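Local coordinates for glycosyl hydrolases family 2, sugar binding domain protein (Bacteroides uniformis str. 3978 T3 ii, PDB 6D1P) that is a beta-glucuronidase from a human gut bacterium, probably hydrolysing O-glycosidic bonds as other family 2 glycosyl hydrolases do, at residues 554-566 and 665-677. Sequence-based numbering, arbitrary orientation.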
loop_
_atom_site.group_PDB
_atom_site.type_symbol
_atom_site.label_atom_id
_atom_site.label_comp_id
_atom_site.label_asym_id
_atom_site.label_seq_id
_atom_site.Cartn_x
_atom_site.Cartn_y
_atom_site.Cartn_z
ATOM N N ILE A 554 -35.780 6.532 -13.085
ATOM C CA ILE A 554 -36.615 7.729 -13.106
ATOM C C ILE A 554 -38.084 7.349 -12.937
ATOM O O ILE A 554 -38.817 7.945 -12.138
ATOM C CB ILE A 554 -36.349 8.505 -14.410
ATOM C CG1 ILE A 554 -35.123 9.408 -14.212
ATOM C CG2 ILE A 554 -37.578 9.278 -14.873
ATOM C CD1 ILE A 554 -34.436 9.779 -15.483
ATOM N N ARG A 555 -38.512 6.312 -13.655
ATOM C CA ARG A 555 -39.848 5.774 -13.496
ATOM C C ARG A 555 -40.072 5.239 -12.089
ATOM O O ARG A 555 -41.162 5.401 -11.526
ATOM C CB ARG A 555 -40.073 4.679 -14.531
ATOM C CG ARG A 555 -40.205 5.213 -15.956
ATOM C CD ARG A 555 -40.145 4.082 -16.951
ATOM N NE ARG A 555 -40.586 4.495 -18.275
ATOM C CZ ARG A 555 -39.879 5.271 -19.095
ATOM N NH1 ARG A 555 -38.689 5.740 -18.724
ATOM N NH2 ARG A 555 -40.362 5.582 -20.288
ATOM N N LEU A 556 -39.055 4.590 -11.505
ATOM C CA LEU A 556 -39.217 4.032 -10.163
ATOM C C LEU A 556 -39.383 5.138 -9.139
ATOM O O LEU A 556 -40.245 5.043 -8.254
ATOM C CB LEU A 556 -38.030 3.132 -9.792
ATOM C CG LEU A 556 -38.021 2.396 -8.431
ATOM C CD1 LEU A 556 -37.102 1.171 -8.492
ATOM C CD2 LEU A 556 -37.589 3.291 -7.257
ATOM N N PHE A 557 -38.562 6.191 -9.235
ATOM C CA PHE A 557 -38.714 7.323 -8.329
ATOM C C PHE A 557 -40.067 7.998 -8.539
ATOM O O PHE A 557 -40.768 8.336 -7.578
ATOM C CB PHE A 557 -37.595 8.344 -8.549
ATOM C CG PHE A 557 -36.223 7.883 -8.123
ATOM C CD1 PHE A 557 -36.026 7.232 -6.918
ATOM C CD2 PHE A 557 -35.117 8.146 -8.934
ATOM C CE1 PHE A 557 -34.746 6.827 -6.520
ATOM C CE2 PHE A 557 -33.842 7.759 -8.563
ATOM C CZ PHE A 557 -33.645 7.092 -7.353
ATOM N N ASP A 558 -40.431 8.215 -9.805
ATOM C CA ASP A 558 -41.698 8.844 -10.169
ATOM C C ASP A 558 -42.866 8.117 -9.510
ATOM O O ASP A 558 -43.634 8.704 -8.741
ATOM C CB ASP A 558 -41.820 8.836 -11.701
ATOM C CG ASP A 558 -42.946 9.715 -12.223
ATOM O OD1 ASP A 558 -42.998 9.899 -13.450
ATOM O OD2 ASP A 558 -43.769 10.223 -11.437
ATOM N N TRP A 559 -42.969 6.807 -9.758
ATOM C CA TRP A 559 -44.021 5.997 -9.153
ATOM C C TRP A 559 -44.077 6.170 -7.634
ATOM O O TRP A 559 -45.113 6.558 -7.078
ATOM C CB TRP A 559 -43.827 4.526 -9.506
ATOM C CG TRP A 559 -45.019 3.764 -9.104
ATOM C CD1 TRP A 559 -45.295 3.256 -7.856
ATOM C CD2 TRP A 559 -46.170 3.485 -9.915
ATOM N NE1 TRP A 559 -46.528 2.648 -7.857
ATOM C CE2 TRP A 559 -47.091 2.773 -9.104
ATOM C CE3 TRP A 559 -46.507 3.751 -11.255
ATOM C CZ2 TRP A 559 -48.331 2.318 -9.592
ATOM C CZ3 TRP A 559 -47.744 3.294 -11.739
ATOM C CH2 TRP A 559 -48.639 2.594 -10.906
ATOM N N HIS A 560 -42.969 5.870 -6.942
ATOM C CA HIS A 560 -42.956 5.998 -5.486
ATOM C C HIS A 560 -43.486 7.353 -5.050
ATOM O O HIS A 560 -44.319 7.442 -4.138
ATOM C CB HIS A 560 -41.541 5.804 -4.932
ATOM C CG HIS A 560 -41.126 4.375 -4.774
ATOM N ND1 HIS A 560 -40.732 3.588 -5.833
ATOM C CD2 HIS A 560 -41.012 3.601 -3.669
ATOM C CE1 HIS A 560 -40.405 2.385 -5.392
ATOM N NE2 HIS A 560 -40.571 2.366 -4.081
ATOM N N LEU A 561 -43.009 8.425 -5.697
ATOM C CA LEU A 561 -43.370 9.774 -5.264
ATOM C C LEU A 561 -44.854 10.055 -5.485
ATOM O O LEU A 561 -45.501 10.715 -4.657
ATOM C CB LEU A 561 -42.514 10.807 -5.994
ATOM C CG LEU A 561 -41.038 10.845 -5.566
ATOM C CD1 LEU A 561 -40.227 11.742 -6.479
ATOM C CD2 LEU A 561 -40.918 11.317 -4.131
ATOM N N LYS A 562 -45.412 9.580 -6.593
ATOM C CA LYS A 562 -46.824 9.847 -6.805
ATOM C C LYS A 562 -47.681 8.975 -5.900
ATOM O O LYS A 562 -48.775 9.396 -5.509
ATOM C CB LYS A 562 -47.201 9.689 -8.278
ATOM C CG LYS A 562 -47.166 8.300 -8.838
ATOM C CD LYS A 562 -48.560 7.699 -8.960
ATOM C CE LYS A 562 -48.502 6.415 -9.781
ATOM N NZ LYS A 562 -49.829 5.731 -9.864
ATOM N N GLU A 563 -47.180 7.801 -5.496
ATOM C CA GLU A 563 -47.926 6.994 -4.535
ATOM C C GLU A 563 -47.961 7.659 -3.167
ATOM O O GLU A 563 -48.991 7.619 -2.478
ATOM C CB GLU A 563 -47.337 5.591 -4.443
ATOM C CG GLU A 563 -47.460 4.802 -5.743
ATOM C CD GLU A 563 -48.905 4.553 -6.164
ATOM O OE1 GLU A 563 -49.368 3.401 -6.046
ATOM O OE2 GLU A 563 -49.572 5.511 -6.622
ATOM N N GLN A 564 -46.870 8.311 -2.772
ATOM C CA GLN A 564 -46.837 8.890 -1.436
ATOM C C GLN A 564 -47.897 9.965 -1.231
ATOM O O GLN A 564 -48.242 10.260 -0.082
ATOM C CB GLN A 564 -45.442 9.432 -1.133
ATOM C CG GLN A 564 -44.434 8.288 -1.104
ATOM C CD GLN A 564 -43.072 8.645 -0.556
ATOM O OE1 GLN A 564 -42.815 9.770 -0.143
ATOM N NE2 GLN A 564 -42.186 7.667 -0.547
ATOM N N GLU A 565 -48.420 10.554 -2.307
ATOM C CA GLU A 565 -49.453 11.572 -2.167
ATOM C C GLU A 565 -50.791 10.982 -1.737
ATOM O O GLU A 565 -51.666 11.726 -1.293
ATOM C CB GLU A 565 -49.625 12.325 -3.481
ATOM C CG GLU A 565 -48.447 13.189 -3.881
ATOM C CD GLU A 565 -48.680 13.928 -5.196
ATOM O OE1 GLU A 565 -49.834 13.924 -5.708
ATOM O OE2 GLU A 565 -47.703 14.514 -5.710
ATOM N N THR A 566 -50.969 9.669 -1.872
ATOM C CA THR A 566 -52.213 8.983 -1.553
ATOM C C THR A 566 -52.071 8.076 -0.330
ATOM O O THR A 566 -52.808 7.099 -0.194
ATOM C CB THR A 566 -52.698 8.171 -2.758
ATOM O OG1 THR A 566 -52.118 6.856 -2.748
ATOM C CG2 THR A 566 -52.303 8.859 -4.038
ATOM N N LYS A 665 -51.410 19.932 -18.546
ATOM C CA LYS A 665 -51.552 20.285 -17.147
ATOM C C LYS A 665 -50.860 19.226 -16.302
ATOM O O LYS A 665 -50.880 18.032 -16.633
ATOM C CB LYS A 665 -53.031 20.416 -16.764
ATOM C CG LYS A 665 -53.252 20.868 -15.317
ATOM C CD LYS A 665 -54.755 20.978 -14.938
ATOM C CE LYS A 665 -55.171 19.966 -13.857
ATOM N NZ LYS A 665 -55.485 18.602 -14.397
ATOM N N ARG A 666 -50.223 19.678 -15.227
ATOM C CA ARG A 666 -49.490 18.775 -14.358
ATOM C C ARG A 666 -50.457 18.029 -13.438
ATOM O O ARG A 666 -51.307 18.637 -12.776
ATOM C CB ARG A 666 -48.441 19.535 -13.536
ATOM C CG ARG A 666 -47.450 18.597 -12.836
ATOM C CD ARG A 666 -46.632 19.282 -11.737
ATOM N NE ARG A 666 -45.750 18.321 -11.068
ATOM C CZ ARG A 666 -46.123 17.518 -10.070
ATOM N NH1 ARG A 666 -47.368 17.557 -9.600
ATOM N NH2 ARG A 666 -45.253 16.672 -9.546
ATOM N N ASN A 667 -50.306 16.703 -13.393
ATOM C CA ASN A 667 -51.140 15.855 -12.550
ATOM C C ASN A 667 -50.277 14.694 -12.051
ATOM O O ASN A 667 -50.038 13.739 -12.797
ATOM C CB ASN A 667 -52.358 15.373 -13.328
ATOM C CG ASN A 667 -53.202 14.399 -12.543
ATOM O OD1 ASN A 667 -53.018 14.234 -11.333
ATOM N ND2 ASN A 667 -54.131 13.733 -13.230
ATOM N N SER A 668 -49.864 14.770 -10.774
ATOM C CA SER A 668 -48.999 13.758 -10.164
ATOM C C SER A 668 -49.473 12.339 -10.451
ATOM O O SER A 668 -48.655 11.455 -10.747
ATOM C CB SER A 668 -48.917 13.976 -8.654
ATOM O OG SER A 668 -48.106 15.087 -8.292
ATOM N N GLN A 669 -50.792 12.096 -10.362
ATOM C CA GLN A 669 -51.349 10.751 -10.507
ATOM C C GLN A 669 -51.339 10.234 -11.939
ATOM O O GLN A 669 -51.596 9.044 -12.148
ATOM C CB GLN A 669 -52.784 10.712 -9.974
ATOM C CG GLN A 669 -52.881 10.952 -8.483
ATOM C CD GLN A 669 -51.882 10.095 -7.706
ATOM O OE1 GLN A 669 -51.819 8.871 -7.888
ATOM N NE2 GLN A 669 -51.085 10.741 -6.847
ATOM N N ASP A 670 -51.061 11.083 -12.926
ATOM C CA ASP A 670 -51.084 10.687 -14.338
ATOM C C ASP A 670 -49.676 10.215 -14.733
ATOM O O ASP A 670 -48.910 10.906 -15.409
ATOM C CB ASP A 670 -51.574 11.855 -15.194
ATOM C CG ASP A 670 -52.061 11.426 -16.570
ATOM O OD1 ASP A 670 -51.676 10.339 -17.046
ATOM O OD2 ASP A 670 -52.863 12.180 -17.176
ATOM N N PHE A 671 -49.336 8.997 -14.291
ATOM C CA PHE A 671 -47.991 8.456 -14.408
ATOM C C PHE A 671 -47.711 8.009 -15.842
ATOM O O PHE A 671 -48.556 7.364 -16.462
ATOM C CB PHE A 671 -47.821 7.278 -13.452
ATOM C CG PHE A 671 -46.546 6.514 -13.637
ATOM C CD1 PHE A 671 -45.394 6.883 -12.948
ATOM C CD2 PHE A 671 -46.502 5.397 -14.464
ATOM C CE1 PHE A 671 -44.201 6.158 -13.101
ATOM C CE2 PHE A 671 -45.322 4.668 -14.618
ATOM C CZ PHE A 671 -44.167 5.050 -13.938
ATOM N N PRO A 672 -46.506 8.288 -16.377
ATOM C CA PRO A 672 -45.405 8.958 -15.676
ATOM C C PRO A 672 -45.245 10.424 -16.024
ATOM O O PRO A 672 -45.919 10.917 -16.923
ATOM C CB PRO A 672 -44.184 8.189 -16.159
ATOM C CG PRO A 672 -44.536 7.924 -17.621
ATOM C CD PRO A 672 -46.049 7.684 -17.641
ATOM N N ALA A 673 -44.320 11.085 -15.322
ATOM C CA ALA A 673 -43.998 12.498 -15.511
ATOM C C ALA A 673 -45.169 13.418 -15.168
ATOM O O ALA A 673 -45.238 14.540 -15.681
ATOM C CB ALA A 673 -43.512 12.782 -16.936
ATOM N N ALA A 674 -46.073 12.961 -14.290
ATOM C CA ALA A 674 -47.205 13.760 -13.804
ATOM C C ALA A 674 -48.002 14.376 -14.959
ATOM O O ALA A 674 -48.374 15.552 -14.929
ATOM C CB ALA A 674 -46.748 14.844 -12.821
ATOM N N GLY A 675 -48.268 13.569 -15.992
ATOM C CA GLY A 675 -48.994 14.031 -17.160
ATOM C C GLY A 675 -48.189 14.831 -18.174
ATOM O O GLY A 675 -48.630 14.962 -19.321
ATOM N N LEU A 676 -47.025 15.371 -17.799
ATOM C CA LEU A 676 -46.197 16.168 -18.708
ATOM C C LEU A 676 -45.357 15.232 -19.584
ATOM O O LEU A 676 -44.146 15.068 -19.420
ATOM C CB LEU A 676 -45.334 17.143 -17.920
ATOM C CG LEU A 676 -46.132 17.852 -16.823
ATOM C CD1 LEU A 676 -45.279 18.790 -15.960
ATOM C CD2 LEU A 676 -47.367 18.602 -17.411
ATOM N N ARG A 677 -46.032 14.604 -20.541
ATOM C CA ARG A 677 -45.383 13.701 -21.476
ATOM C C ARG A 677 -46.067 13.827 -22.825
ATOM O O ARG A 677 -47.282 14.042 -22.894
ATOM C CB ARG A 677 -45.431 12.244 -20.997
ATOM C CG ARG A 677 -46.853 11.703 -20.754
ATOM C CD ARG A 677 -46.829 10.230 -20.360
ATOM N NE ARG A 677 -48.172 9.675 -20.315
ATOM C CZ ARG A 677 -48.989 9.783 -19.266
ATOM N NH1 ARG A 677 -48.597 10.425 -18.168
ATOM N NH2 ARG A 677 -50.210 9.257 -19.314
HETATM O O HOH W 1 -46.578 10.700 -12.780
HETATM O O HOH W 2 -52.028 6.720 -10.036
#
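Trp-559 drives the benzo edge of its indole into the face of Phe-671 in an edge-to-face pair, the planes 80° apart and the six-membered rings centred 4.8 Å from each other. CE3 of the tryptophan stands over the middle of the phenyl ring, 3.6 Å from Phe-671 CD2, while Pro-672 CB covers the opposite face. Phe-671 CG lies anti to its own backbone N (chi1 171°), a turn that lays the ring against the helix; its CE1 edge comes to 3.5 Å from the carbonyl oxygen Arg-555 O. Replacing Phe-671 by an alanine would be likely to open a gap beside Pro-672 and leave the indole edge of Trp-559 without the face it abuts. One turn along from Arg-555, the carboxylate of Asp-558 reaches past the phenyl ring to the loop backbone: OD1 takes a nearly straight bond (175°) from Ala-673 N at 2.6 Å through its syn lone pair, just beyond the cis peptide before Pro-672. Asp-558 OD1 is also hydrogen-bonded to the hydroxyl of Tyr-646 and OD2 to that of Tyr-616, and a water links OD2 to Ser-668 O and Ala-674 N. Here helix 550-564 of the TIM-barrel domain docks on the loop joining strands 659-665 and 677-680 of the following beta domain. The loop's type I turn, Asn-667 to Asp-670, comes up against the helix at Lys-562. From it Gln-669, its chain bent at chi2, sends NE2 to the carbonyl oxygen Lys-562 O at 3.0 Å, the acceptor lying in its amide plane. The Lys-562 chain passes the Gln-669 amide with CD and brings CE over the rim of one indole face of Trp-559, 3.8 Å from Phe-671 CB. At the more exposed border, Glu-565 extends its carboxylate so that OE2 accepts on its syn side from Ser-668 OG, 2.7 Å away; that hydroxyl in turn accepts from Arg-666 NH1.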